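Local coordinates for protein diketoreductase (Acinetobacter baylyi, PDB 4E12) that reduces dicarbonyl compounds with NADH and probably also acts as a (3S)-3-hydroxyacyl-CoA dehydrogenase of fatty acid beta-oxidation, at residues Val30-Lys44 and Gly71-Val83. Sequence-based numbering, arbitrary orientation.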
loop_
_atom_site.group_PDB
_atom_site.type_symbol
_atom_site.label_atom_id
_atom_site.label_comp_id
_atom_site.label_asym_id
_atom_site.label_seq_id
_atom_site.Cartn_x
_atom_site.Cartn_y
_atom_site.Cartn_z
ATOM N N VAL A 30 27.638 -22.654 10.408
ATOM C CA VAL A 30 27.467 -22.127 9.064
ATOM C C VAL A 30 28.715 -22.323 8.233
ATOM O O VAL A 30 29.833 -22.034 8.680
ATOM C CB VAL A 30 27.100 -20.633 9.113
ATOM C CG1 VAL A 30 27.088 -20.001 7.728
ATOM C CG2 VAL A 30 25.737 -20.462 9.766
ATOM N N THR A 31 28.505 -22.819 7.021
ATOM C CA THR A 31 29.544 -22.821 6.002
ATOM C C THR A 31 29.094 -21.886 4.879
ATOM O O THR A 31 27.983 -22.022 4.361
ATOM C CB THR A 31 29.738 -24.224 5.406
ATOM O OG1 THR A 31 30.106 -25.139 6.444
ATOM C CG2 THR A 31 30.829 -24.206 4.345
ATOM N N ALA A 32 29.942 -20.928 4.518
ATOM C CA ALA A 32 29.653 -20.041 3.398
ATOM C C ALA A 32 30.409 -20.540 2.180
ATOM O O ALA A 32 31.633 -20.679 2.219
ATOM C CB ALA A 32 30.099 -18.618 3.739
ATOM N N TYR A 33 29.683 -20.797 1.096
ATOM C CA TYR A 33 30.291 -21.333 -0.106
ATOM C C TYR A 33 30.325 -20.297 -1.230
ATOM O O TYR A 33 29.373 -19.534 -1.439
ATOM C CB TYR A 33 29.575 -22.601 -0.579
ATOM C CG TYR A 33 29.977 -22.935 -1.989
ATOM C CD1 TYR A 33 31.141 -23.654 -2.248
ATOM C CD2 TYR A 33 29.199 -22.524 -3.071
ATOM C CE1 TYR A 33 31.522 -23.953 -3.549
ATOM C CE2 TYR A 33 29.571 -22.815 -4.373
ATOM C CZ TYR A 33 30.729 -23.529 -4.605
ATOM O OH TYR A 33 31.093 -23.820 -5.892
ATOM N N ASP A 34 31.436 -20.258 -1.946
ATOM C CA ASP A 34 31.505 -19.427 -3.135
ATOM C C ASP A 34 32.602 -19.986 -4.037
ATOM O O ASP A 34 33.273 -20.959 -3.670
ATOM C CB ASP A 34 31.709 -17.962 -2.782
ATOM C CG ASP A 34 31.079 -17.025 -3.809
ATOM O OD1 ASP A 34 31.050 -17.358 -5.007
ATOM O OD2 ASP A 34 30.582 -15.957 -3.416
ATOM N N ILE A 35 32.795 -19.385 -5.203
ATOM C CA ILE A 35 33.475 -20.100 -6.284
ATOM C C ILE A 35 34.991 -20.164 -6.178
ATOM O O ILE A 35 35.598 -21.114 -6.667
ATOM C CB ILE A 35 33.047 -19.589 -7.675
ATOM C CG1 ILE A 35 33.452 -18.125 -7.863
ATOM C CG2 ILE A 35 31.547 -19.749 -7.836
ATOM C CD1 ILE A 35 33.044 -17.549 -9.217
ATOM N N ASN A 36 35.627 -19.183 -5.554
ATOM C CA ASN A 36 37.073 -19.250 -5.427
ATOM C C ASN A 36 37.515 -18.476 -4.205
ATOM O O ASN A 36 36.663 -17.987 -3.453
ATOM C CB ASN A 36 37.762 -18.775 -6.718
ATOM C CG ASN A 36 37.396 -17.360 -7.091
ATOM O OD1 ASN A 36 37.006 -16.563 -6.239
ATOM N ND2 ASN A 36 37.501 -17.038 -8.378
ATOM N N THR A 37 38.822 -18.373 -3.983
ATOM C CA THR A 37 39.302 -17.739 -2.766
ATOM C C THR A 37 39.129 -16.224 -2.846
ATOM O O THR A 37 38.991 -15.561 -1.817
ATOM C CB THR A 37 40.771 -18.077 -2.446
ATOM O OG1 THR A 37 41.626 -17.477 -3.421
ATOM C CG2 THR A 37 40.982 -19.581 -2.445
ATOM N N ASP A 38 39.144 -15.670 -4.057
ATOM C CA ASP A 38 38.839 -14.252 -4.219
ATOM C C ASP A 38 37.424 -13.915 -3.728
ATOM O O ASP A 38 37.236 -12.931 -3.007
ATOM C CB ASP A 38 38.987 -13.803 -5.672
ATOM C CG ASP A 38 40.434 -13.701 -6.111
ATOM O OD1 ASP A 38 41.337 -13.729 -5.242
ATOM O OD2 ASP A 38 40.663 -13.578 -7.331
ATOM N N ALA A 39 36.434 -14.703 -4.132
ATOM C CA ALA A 39 35.066 -14.483 -3.663
ATOM C C ALA A 39 34.972 -14.736 -2.155
ATOM O O ALA A 39 34.220 -14.069 -1.439
ATOM C CB ALA A 39 34.109 -15.393 -4.400
ATOM N N LEU A 40 35.718 -15.715 -1.665
ATOM C CA LEU A 40 35.699 -16.000 -0.231
ATOM C C LEU A 40 36.345 -14.887 0.587
ATOM O O LEU A 40 35.921 -14.617 1.714
ATOM C CB LEU A 40 36.349 -17.349 0.069
ATOM C CG LEU A 40 35.609 -18.582 -0.433
ATOM C CD1 LEU A 40 36.465 -19.799 -0.164
ATOM C CD2 LEU A 40 34.259 -18.710 0.246
ATOM N N ASP A 41 37.370 -14.252 0.028
ATOM C CA ASP A 41 37.976 -13.091 0.666
ATOM C C ASP A 41 36.971 -11.950 0.771
ATOM O O ASP A 41 36.892 -11.279 1.801
ATOM C CB ASP A 41 39.216 -12.612 -0.095
ATOM C CG ASP A 41 40.398 -13.573 0.028
ATOM O OD1 ASP A 41 40.410 -14.418 0.958
ATOM O OD2 ASP A 41 41.319 -13.476 -0.812
ATOM N N ALA A 42 36.192 -11.739 -0.286
ATOM C CA ALA A 42 35.203 -10.666 -0.288
ATOM C C ALA A 42 34.085 -10.960 0.698
ATOM O O ALA A 42 33.525 -10.045 1.308
ATOM C CB ALA A 42 34.640 -10.472 -1.676
ATOM N N ALA A 43 33.767 -12.236 0.859
ATOM C CA ALA A 43 32.727 -12.667 1.791
ATOM C C ALA A 43 33.147 -12.363 3.219
ATOM O O ALA A 43 32.342 -11.872 4.021
ATOM C CB ALA A 43 32.455 -14.159 1.634
ATOM N N LYS A 44 34.404 -12.666 3.537
ATOM C CA LYS A 44 34.931 -12.366 4.859
ATOM C C LYS A 44 34.782 -10.868 5.119
ATOM O O LYS A 44 34.342 -10.462 6.194
ATOM C CB LYS A 44 36.391 -12.811 4.999
ATOM C CG LYS A 44 36.957 -12.578 6.394
ATOM C CD LYS A 44 38.381 -13.074 6.502
ATOM C CE LYS A 44 38.977 -12.730 7.854
ATOM N NZ LYS A 44 40.395 -13.178 7.959
ATOM N N GLY A 71 33.790 -15.301 13.746
ATOM C CA GLY A 71 34.927 -16.202 13.786
ATOM C C GLY A 71 34.567 -17.659 13.630
ATOM O O GLY A 71 35.430 -18.474 13.293
ATOM N N GLY A 72 33.301 -17.996 13.870
ATOM C CA GLY A 72 32.869 -19.378 13.761
ATOM C C GLY A 72 32.449 -19.831 12.365
ATOM O O GLY A 72 32.230 -21.024 12.153
ATOM N N ILE A 73 32.328 -18.899 11.421
ATOM C CA ILE A 73 31.909 -19.205 10.043
ATOM C C ILE A 73 33.004 -19.943 9.259
ATOM O O ILE A 73 34.161 -19.518 9.231
ATOM C CB ILE A 73 31.525 -17.911 9.276
ATOM C CG1 ILE A 73 30.241 -17.320 9.865
ATOM C CG2 ILE A 73 31.409 -18.188 7.787
ATOM C CD1 ILE A 73 29.898 -15.956 9.368
ATOM N N ARG A 74 32.633 -21.048 8.626
ATOM C CA ARG A 74 33.578 -21.812 7.808
ATOM C C ARG A 74 33.432 -21.388 6.340
ATOM O O ARG A 74 32.312 -21.205 5.860
ATOM C CB ARG A 74 33.308 -23.310 7.988
ATOM C CG ARG A 74 34.324 -24.229 7.314
ATOM C CD ARG A 74 34.176 -25.687 7.753
ATOM N NE ARG A 74 32.936 -26.317 7.301
ATOM C CZ ARG A 74 32.823 -27.036 6.187
ATOM N NH1 ARG A 74 33.876 -27.221 5.398
ATOM N NH2 ARG A 74 31.658 -27.578 5.854
ATOM N N TYR A 75 34.551 -21.215 5.642
ATOM C CA TYR A 75 34.534 -20.787 4.249
ATOM C C TYR A 75 34.967 -21.938 3.391
ATOM O O TYR A 75 35.923 -22.643 3.730
ATOM C CB TYR A 75 35.525 -19.647 4.012
ATOM C CG TYR A 75 35.274 -18.438 4.856
ATOM C CD1 TYR A 75 34.621 -17.329 4.323
ATOM C CD2 TYR A 75 35.684 -18.393 6.186
ATOM C CE1 TYR A 75 34.385 -16.200 5.087
ATOM C CE2 TYR A 75 35.444 -17.267 6.968
ATOM C CZ TYR A 75 34.795 -16.176 6.405
ATOM O OH TYR A 75 34.545 -15.051 7.139
ATOM N N SER A 76 34.293 -22.112 2.265
ATOM C CA SER A 76 34.618 -23.230 1.385
ATOM C C SER A 76 34.441 -22.840 -0.081
ATOM O O SER A 76 33.503 -22.109 -0.419
ATOM C CB SER A 76 33.695 -24.401 1.715
ATOM O OG SER A 76 33.994 -25.537 0.928
ATOM N N ASP A 77 35.336 -23.315 -0.951
ATOM C CA ASP A 77 35.096 -23.175 -2.384
ATOM C C ASP A 77 35.092 -24.537 -3.048
ATOM O O ASP A 77 35.377 -24.676 -4.240
ATOM C CB ASP A 77 36.063 -22.195 -3.068
ATOM C CG ASP A 77 37.510 -22.669 -3.078
ATOM O OD1 ASP A 77 37.850 -23.715 -2.469
ATOM O OD2 ASP A 77 38.325 -21.959 -3.707
ATOM N N ASP A 78 34.755 -25.546 -2.257
ATOM C CA ASP A 78 34.631 -26.907 -2.744
ATOM C C ASP A 78 33.219 -27.365 -2.389
ATOM O O ASP A 78 32.952 -27.718 -1.242
ATOM C CB ASP A 78 35.676 -27.782 -2.042
ATOM C CG ASP A 78 35.638 -29.234 -2.496
ATOM O OD1 ASP A 78 34.676 -29.641 -3.182
ATOM O OD2 ASP A 78 36.585 -29.970 -2.154
ATOM N N LEU A 79 32.315 -27.351 -3.366
ATOM C CA LEU A 79 30.896 -27.610 -3.096
ATOM C C LEU A 79 30.671 -28.925 -2.338
ATOM O O LEU A 79 29.941 -28.963 -1.340
ATOM C CB LEU A 79 30.087 -27.563 -4.403
ATOM C CG LEU A 79 28.567 -27.686 -4.321
ATOM C CD1 LEU A 79 27.997 -26.606 -3.411
ATOM C CD2 LEU A 79 27.980 -27.562 -5.719
ATOM N N ALA A 80 31.312 -30.001 -2.799
ATOM C CA ALA A 80 31.185 -31.306 -2.162
ATOM C C ALA A 80 31.527 -31.226 -0.678
ATOM O O ALA A 80 30.792 -31.752 0.163
ATOM C CB ALA A 80 32.092 -32.323 -2.861
ATOM N N GLN A 81 32.648 -30.578 -0.362
ATOM C CA GLN A 81 33.084 -30.404 1.021
ATOM C C GLN A 81 32.161 -29.441 1.765
ATOM O O GLN A 81 31.889 -29.626 2.953
ATOM C CB GLN A 81 34.522 -29.870 1.061
ATOM C CG GLN A 81 35.547 -30.848 0.499
ATOM C CD GLN A 81 35.573 -32.157 1.276
ATOM O OE1 GLN A 81 35.501 -32.157 2.506
ATOM N NE2 GLN A 81 35.655 -33.279 0.562
ATOM N N ALA A 82 31.686 -28.408 1.067
ATOM C CA ALA A 82 30.820 -27.401 1.681
ATOM C C ALA A 82 29.504 -27.983 2.195
ATOM O O ALA A 82 28.932 -27.479 3.166
ATOM C CB ALA A 82 30.535 -26.285 0.699
ATOM N N VAL A 83 29.000 -29.022 1.544
ATOM C CA VAL A 83 27.681 -29.532 1.909
ATOM C C VAL A 83 27.700 -30.962 2.448
ATOM O O VAL A 83 26.644 -31.594 2.547
ATOM C CB VAL A 83 26.724 -29.507 0.705
ATOM C CG1 VAL A 83 26.590 -28.093 0.149
ATOM C CG2 VAL A 83 27.202 -30.476 -0.365
HETATM O O HOH W 1 29.153 -21.139 12.348
HETATM O O HOH W 2 33.125 -26.458 -6.210
#
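Residues 30-34 join strand 74-76 through four backbone hydrogen bonds: Arg74 N to Val30 O, Ala32 N to Arg74 O (2.7 Å), Ser76 N to Ala32 O and Asp34 N to Ser76 O. Thr31, Ala32 and Tyr33 thus pair in parallel with Arg74, Tyr75 and Ser76. At one end a water accepts from Val30 N and donates weakly to Gly72 O. On the Tyr33 side, Tyr33 carries CG anti to its own N (chi1 165°), and Leu79 CD1 lies over the centre of one face of the Tyr33 ring, 4.1 Å from the ring centroid, a CH-pi contact. Ala82 CB lies 4.0 Å from Tyr33 CD1, and Thr31 CG2 sits over one face of the Arg74 guanidinium, 3.8 Å above its plane. This is the outer edge of a Rossmann-type sheet, with strand 74-76 outermost in the chain and strand 6-10 on the far side of 29-33. On the Tyr75 side, helix segment 37-44 runs back roughly antiparallel to strand 74-76 (154°); Leu40 CD2 packs 4.1 Å from Tyr75 CB, and Lys44 CG meets Tyr75 OH at 3.5 Å, the two side chains crossing nearly at right angles. Among the polar side chains, Asn36 OD1 caps that helix through Ala39 N (2.9 Å), and OD2 of Asp34, an NAD(+)-binding residue, is hydrogen-bonded to Thr12 OG1.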